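Local coordinates for protein 3-hydroxyadipyl-CoA dehydrogenase (Escherichia coli, PDB 3MOG) that catalyses the NAD(+)-dependent oxidation of 3-hydroxyadipyl-CoA to 3-oxoadipyl-CoA in the phenylacetate degradation pathway, at residues C[400-405]-C[461-466]; C[394-399]-C[455-460]. All coordinates share one frame; numbering follows the deposited sequence.

Overall arrangement
Both contacts lie in the second of the two 3-hydroxyacyl-CoA dehydrogenase C-terminal domains and share helix 390-406, whose consecutive turns meet the loop 455-460 and then helix 461-473; their centres are 9 Å apart. Contact 2 is the buried one, with all seven touching residues enclosed, and it is polar at its heart: an asparagine amide makes two hydrogen bonds to loop backbone. Contact 1 is partly buried, has no hydrogen bond between its segments, and relies on leucine packing with an arginine guanidinium laid against it. They meet where L402 CB lies 3.6 Å from C460 SG, and both also reach the second subunit of the homotrimer.

Contact 1 of 2, residues C[400-405]-C[461-466]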
loop_
_atom_site.group_PDB
_atom_site.type_symbol
_atom_site.label_atom_id
_atom_site.label_comp_id
_atom_site.label_asym_id
_atom_site.label_seq_id
_atom_site.Cartn_x
_atom_site.Cartn_y
_atom_site.Cartn_z
ATOM N N GLU C 400 2.361 -13.270 -12.764
ATOM C CA GLU C 400 1.597 -13.776 -11.618
ATOM C C GLU C 400 1.684 -15.301 -11.422
ATOM O O GLU C 400 1.814 -15.775 -10.290
ATOM C CB GLU C 400 0.137 -13.315 -11.729
ATOM C CG GLU C 400 -0.596 -13.329 -10.398
ATOM C CD GLU C 400 0.134 -12.526 -9.345
ATOM O OE1 GLU C 400 0.615 -13.130 -8.362
ATOM O OE2 GLU C 400 0.252 -11.299 -9.523
ATOM N N ALA C 401 1.639 -16.067 -12.513
ATOM C CA ALA C 401 1.848 -17.527 -12.441
ATOM C C ALA C 401 3.252 -17.891 -11.942
ATOM O O ALA C 401 3.426 -18.809 -11.136
ATOM C CB ALA C 401 1.610 -18.162 -13.793
ATOM N N LEU C 402 4.243 -17.148 -12.417
ATOM C CA LEU C 402 5.609 -17.329 -12.011
ATOM C C LEU C 402 5.807 -16.983 -10.538
ATOM O O LEU C 402 6.557 -17.660 -9.833
ATOM C CB LEU C 402 6.523 -16.454 -12.867
ATOM C CG LEU C 402 6.880 -16.918 -14.278
ATOM C CD1 LEU C 402 7.495 -15.752 -14.994
ATOM C CD2 LEU C 402 7.824 -18.116 -14.290
ATOM N N ASP C 403 5.144 -15.930 -10.068
ATOM C CA ASP C 403 5.258 -15.559 -8.658
ATOM C C ASP C 403 4.635 -16.629 -7.758
ATOM O O ASP C 403 5.168 -16.942 -6.689
ATOM C CB ASP C 403 4.615 -14.206 -8.387
ATOM C CG ASP C 403 4.693 -13.816 -6.922
ATOM O OD1 ASP C 403 5.797 -13.467 -6.463
ATOM O OD2 ASP C 403 3.656 -13.882 -6.224
ATOM N N ALA C 404 3.525 -17.198 -8.205
ATOM C CA ALA C 404 2.876 -18.257 -7.457
ATOM C C ALA C 404 3.783 -19.487 -7.376
ATOM O O ALA C 404 3.867 -20.119 -6.317
ATOM C CB ALA C 404 1.523 -18.610 -8.083
ATOM N N LEU C 405 4.470 -19.800 -8.480
ATOM C CA LEU C 405 5.395 -20.952 -8.536
ATOM C C LEU C 405 6.580 -20.730 -7.621
ATOM O O LEU C 405 6.965 -21.620 -6.875
ATOM C CB LEU C 405 5.866 -21.223 -9.966
ATOM C CG LEU C 405 6.922 -22.314 -10.207
ATOM C CD1 LEU C 405 6.459 -23.679 -9.686
ATOM C CD2 LEU C 405 7.264 -22.393 -11.703
ATOM N N SER C 461 11.039 -12.277 -9.506
ATOM C CA SER C 461 12.411 -12.781 -9.433
ATOM C C SER C 461 12.632 -14.039 -10.311
ATOM O O SER C 461 13.672 -14.158 -10.978
ATOM C CB SER C 461 12.821 -12.962 -7.964
ATOM O OG SER C 461 13.892 -13.876 -7.821
ATOM N N LEU C 462 11.625 -14.917 -10.378
ATOM C CA LEU C 462 11.691 -16.130 -11.228
ATOM C C LEU C 462 11.651 -15.831 -12.731
ATOM O O LEU C 462 12.216 -16.584 -13.534
ATOM C CB LEU C 462 10.589 -17.145 -10.852
ATOM C CG LEU C 462 10.617 -18.527 -11.526
ATOM C CD1 LEU C 462 11.931 -19.263 -11.221
ATOM C CD2 LEU C 462 9.417 -19.365 -11.092
ATOM N N LEU C 463 10.982 -14.745 -13.117
ATOM C CA LEU C 463 11.024 -14.313 -14.503
ATOM C C LEU C 463 12.435 -13.906 -14.898
ATOM O O LEU C 463 12.930 -14.386 -15.927
ATOM C CB LEU C 463 10.005 -13.206 -14.820
ATOM C CG LEU C 463 9.952 -12.621 -16.241
ATOM C CD1 LEU C 463 9.673 -13.654 -17.324
ATOM C CD2 LEU C 463 8.918 -11.511 -16.328
ATOM N N ARG C 464 13.093 -13.064 -14.094
ATOM C CA ARG C 464 14.509 -12.708 -14.379
ATOM C C ARG C 464 15.373 -13.964 -14.454
ATOM O O ARG C 464 16.205 -14.098 -15.352
ATOM C CB ARG C 464 15.120 -11.743 -13.345
ATOM C CG ARG C 464 14.310 -10.454 -13.105
ATOM C CD ARG C 464 15.133 -9.409 -12.353
ATOM N NE ARG C 464 14.403 -8.154 -12.232
ATOM C CZ ARG C 464 14.385 -7.187 -13.144
ATOM N NH1 ARG C 464 15.084 -7.292 -14.273
ATOM N NH2 ARG C 464 13.680 -6.091 -12.914
ATOM N N GLN C 465 15.143 -14.874 -13.506
ATOM C CA GLN C 465 15.838 -16.151 -13.419
ATOM C C GLN C 465 15.644 -16.977 -14.686
ATOM O O GLN C 465 16.607 -17.550 -15.202
ATOM C CB GLN C 465 15.363 -16.916 -12.180
ATOM C CG GLN C 465 15.947 -18.318 -11.956
ATOM C CD GLN C 465 15.551 -18.909 -10.584
ATOM O OE1 GLN C 465 15.381 -20.133 -10.439
ATOM N NE2 GLN C 465 15.395 -18.036 -9.577
ATOM N N ARG C 466 14.416 -17.018 -15.200
ATOM C CA ARG C 466 14.148 -17.791 -16.415
ATOM C C ARG C 466 14.633 -17.126 -17.704
ATOM O O ARG C 466 14.988 -17.822 -18.661
ATOM C CB ARG C 466 12.682 -18.206 -16.517
ATOM C CG ARG C 466 12.351 -19.335 -15.557
ATOM C CD ARG C 466 11.092 -20.047 -15.961
ATOM N NE ARG C 466 10.846 -21.158 -15.060
ATOM C CZ ARG C 466 9.779 -21.950 -15.084
ATOM N NH1 ARG C 466 8.805 -21.768 -15.970
ATOM N NH2 ARG C 466 9.690 -22.931 -14.196
#
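L402 and L462, whose CA atoms make the nearest backbone pair at 6.2 Å, set their side chains across each other at about a right angle, CD2 to CD2 at 3.8 Å. The two methyls of L402 part company: CD2 serves L462, while CD1 turns to the neighbouring residue and sits 3.6 Å from L463 CB. L462 CD2 is shared, since L405 CD2 approaches it at 3.8 Å and L402 O at 3.6 Å. In L462 the CG is anti to the backbone N (chi1 -173°), which turns CD2 toward both leucines of the other helix. R466, extended from CG to NE, brings its guanidinium over this patch: L402 CD2 lies over one face, and L405 CD2 comes obliquely to within 3.5 Å of R466 NH2. The charge of R466 is met by a salt bridge from NH1 to E412. Within the helical C-terminal domain of the 3-hydroxyacyl-CoA dehydrogenase family, the contact joins helix 390-406 to helix 461-473, the segment axes crossing nearly at right angles (99°) and approaching to 8.9 Å. W438 of helix 438-452 touches L402, L463 and R466; L430 of helix 429-436 packs on L402, and I415 of helix 412-422 on L405.

Contact 2 of 2, residues C[394-399]-C[455-460]; sequences VAMIIN and ERYRPC
N399 makes an asparagine-to-backbone bridge from helix 390-406 to R458 and C460 in the loop leading into helix 461-473, within the helical C-terminal domain of the 3-hydroxyacyl-CoA dehydrogenase family. The amide of N399 uses both ends. ND2 donates to R458 O at 2.7 Å, with an N-H...O angle of 159° and the acceptor nearly in the amide plane; OD1 receives C460 N at 3.0 Å, in its carbonyl plane and on a lone pair. With CG anti to the backbone N (chi1 -155°), the amide faces the loop, and its two bonds to backbone fix which way round it sits. C460 is the N-cap residue of helix 461-473, so the second bond holds the chain just where that helix starts.

One turn earlier, M396 bends at both chi2 and chi3 and lays its thioether against the loop. SD lies 3.6 Å from Y457 CD1 and 4.7 Å from the ring centroid, 61° off the normal: a Met-aromatic contact of oblique geometry. M396 CE reaches R456 O at 3.5 Å and also lies over one face of the R456 guanidinium. The polar ends of R456 and Y457 have partners beyond the loop, R456 forming a salt bridge to E201 of helix 196-207 and Y457 OH hydrogen-bonding to R392 and E201. At the other end of the loop, C460 SG lies 3.7 Å from N399 OD1, the same oxygen that receives the C460 backbone N-H.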
loop_
_atom_site.group_PDB
_atom_site.type_symbol
_atom_site.label_atom_id
_atom_site.label_comp_id
_atom_site.label_asym_id
_atom_site.label_seq_id
_atom_site.Cartn_x
_atom_site.Cartn_y
_atom_site.Cartn_z
ATOM N N VAL C 394 -1.197 -10.758 -21.245
ATOM C CA VAL C 394 -0.655 -12.115 -21.164
ATOM C C VAL C 394 0.647 -12.122 -20.354
ATOM O O VAL C 394 0.806 -12.965 -19.488
ATOM C CB VAL C 394 -0.519 -12.781 -22.547
ATOM C CG1 VAL C 394 0.125 -14.142 -22.416
ATOM C CG2 VAL C 394 -1.903 -12.923 -23.230
ATOM N N ALA C 395 1.531 -11.144 -20.598
ATOM C CA ALA C 395 2.718 -10.902 -19.750
ATOM C C ALA C 395 2.411 -10.852 -18.262
ATOM O O ALA C 395 3.075 -11.527 -17.465
ATOM C CB ALA C 395 3.473 -9.615 -20.181
ATOM N N MET C 396 1.397 -10.079 -17.883
ATOM C CA MET C 396 1.014 -9.972 -16.460
ATOM C C MET C 396 0.403 -11.250 -15.881
ATOM O O MET C 396 0.672 -11.579 -14.729
ATOM C CB MET C 396 0.114 -8.774 -16.228
ATOM C CG MET C 396 0.871 -7.446 -16.309
ATOM S SD MET C 396 1.909 -7.108 -14.881
ATOM C CE MET C 396 0.580 -6.704 -13.764
ATOM N N ILE C 397 -0.387 -11.973 -16.680
ATOM C CA ILE C 397 -0.893 -13.297 -16.297
ATOM C C ILE C 397 0.280 -14.248 -15.999
ATOM O O ILE C 397 0.300 -14.926 -14.963
ATOM C CB ILE C 397 -1.805 -13.913 -17.414
ATOM C CG1 ILE C 397 -3.148 -13.195 -17.485
ATOM C CG2 ILE C 397 -2.075 -15.394 -17.174
ATOM C CD1 ILE C 397 -3.953 -13.519 -18.740
ATOM N N ILE C 398 1.257 -14.267 -16.905
ATOM C CA ILE C 398 2.448 -15.129 -16.787
ATOM C C ILE C 398 3.340 -14.769 -15.578
ATOM O O ILE C 398 3.838 -15.640 -14.859
ATOM C CB ILE C 398 3.247 -15.066 -18.101
ATOM C CG1 ILE C 398 2.438 -15.699 -19.243
ATOM C CG2 ILE C 398 4.628 -15.703 -17.967
ATOM C CD1 ILE C 398 3.053 -15.428 -20.613
ATOM N N ASN C 399 3.520 -13.477 -15.366
ATOM C CA ASN C 399 4.261 -12.936 -14.226
ATOM C C ASN C 399 3.678 -13.394 -12.886
ATOM O O ASN C 399 4.405 -13.865 -12.002
ATOM C CB ASN C 399 4.225 -11.417 -14.314
ATOM C CG ASN C 399 5.383 -10.760 -13.608
ATOM O OD1 ASN C 399 6.485 -11.299 -13.558
ATOM N ND2 ASN C 399 5.145 -9.557 -13.089
ATOM N N GLU C 455 5.312 -0.442 -9.131
ATOM C CA GLU C 455 5.663 -1.745 -8.587
ATOM C C GLU C 455 4.775 -2.842 -9.183
ATOM O O GLU C 455 5.180 -3.968 -9.294
ATOM C CB GLU C 455 5.518 -1.680 -7.064
ATOM C CG GLU C 455 5.583 -2.980 -6.348
ATOM C CD GLU C 455 6.175 -2.878 -4.965
ATOM O OE1 GLU C 455 6.288 -3.938 -4.312
ATOM O OE2 GLU C 455 6.542 -1.766 -4.535
ATOM N N ARG C 456 3.571 -2.484 -9.606
ATOM C CA ARG C 456 2.656 -3.387 -10.274
ATOM C C ARG C 456 3.272 -4.116 -11.497
ATOM O O ARG C 456 2.989 -5.285 -11.737
ATOM C CB ARG C 456 1.434 -2.559 -10.699
ATOM C CG ARG C 456 0.397 -3.318 -11.469
ATOM C CD ARG C 456 -0.727 -2.421 -11.922
ATOM N NE ARG C 456 -1.562 -3.135 -12.877
ATOM C CZ ARG C 456 -2.523 -3.987 -12.550
ATOM N NH1 ARG C 456 -2.800 -4.230 -11.276
ATOM N NH2 ARG C 456 -3.212 -4.598 -13.504
ATOM N N TYR C 457 4.114 -3.421 -12.258
ATOM C CA TYR C 457 4.687 -3.996 -13.464
ATOM C C TYR C 457 6.079 -4.615 -13.258
ATOM O O TYR C 457 6.736 -4.959 -14.234
ATOM C CB TYR C 457 4.624 -2.997 -14.648
ATOM C CG TYR C 457 3.201 -2.691 -14.988
ATOM C CD1 TYR C 457 2.417 -3.623 -15.659
ATOM C CD2 TYR C 457 2.605 -1.499 -14.573
ATOM C CE1 TYR C 457 1.084 -3.371 -15.922
ATOM C CE2 TYR C 457 1.279 -1.234 -14.845
ATOM C CZ TYR C 457 0.520 -2.172 -15.508
ATOM O OH TYR C 457 -0.807 -1.909 -15.764
ATOM N N ARG C 458 6.501 -4.777 -11.996
ATOM C CA ARG C 458 7.763 -5.452 -11.699
ATOM C C ARG C 458 7.792 -6.880 -12.263
ATOM O O ARG C 458 6.846 -7.652 -12.071
ATOM C CB ARG C 458 8.088 -5.431 -10.192
ATOM C CG ARG C 458 7.210 -6.322 -9.270
ATOM C CD ARG C 458 7.815 -7.697 -9.027
ATOM N NE ARG C 458 6.920 -8.574 -8.276
ATOM C CZ ARG C 458 5.953 -9.294 -8.831
ATOM N NH1 ARG C 458 5.759 -9.223 -10.136
ATOM N NH2 ARG C 458 5.174 -10.065 -8.083
ATOM N N PRO C 459 8.861 -7.220 -13.004
ATOM C CA PRO C 459 9.131 -8.615 -13.345
ATOM C C PRO C 459 9.443 -9.359 -12.051
ATOM O O PRO C 459 10.200 -8.835 -11.204
ATOM C CB PRO C 459 10.421 -8.528 -14.145
ATOM C CG PRO C 459 10.486 -7.124 -14.637
ATOM C CD PRO C 459 9.864 -6.305 -13.583
ATOM N N CYS C 460 8.854 -10.535 -11.853
ATOM C CA CYS C 460 9.123 -11.241 -10.601
ATOM C C CYS C 460 10.497 -11.915 -10.665
ATOM O O CYS C 460 11.051 -12.099 -11.747
ATOM C CB CYS C 460 7.998 -12.216 -10.215
ATOM S SG CYS C 460 7.995 -13.708 -11.148
#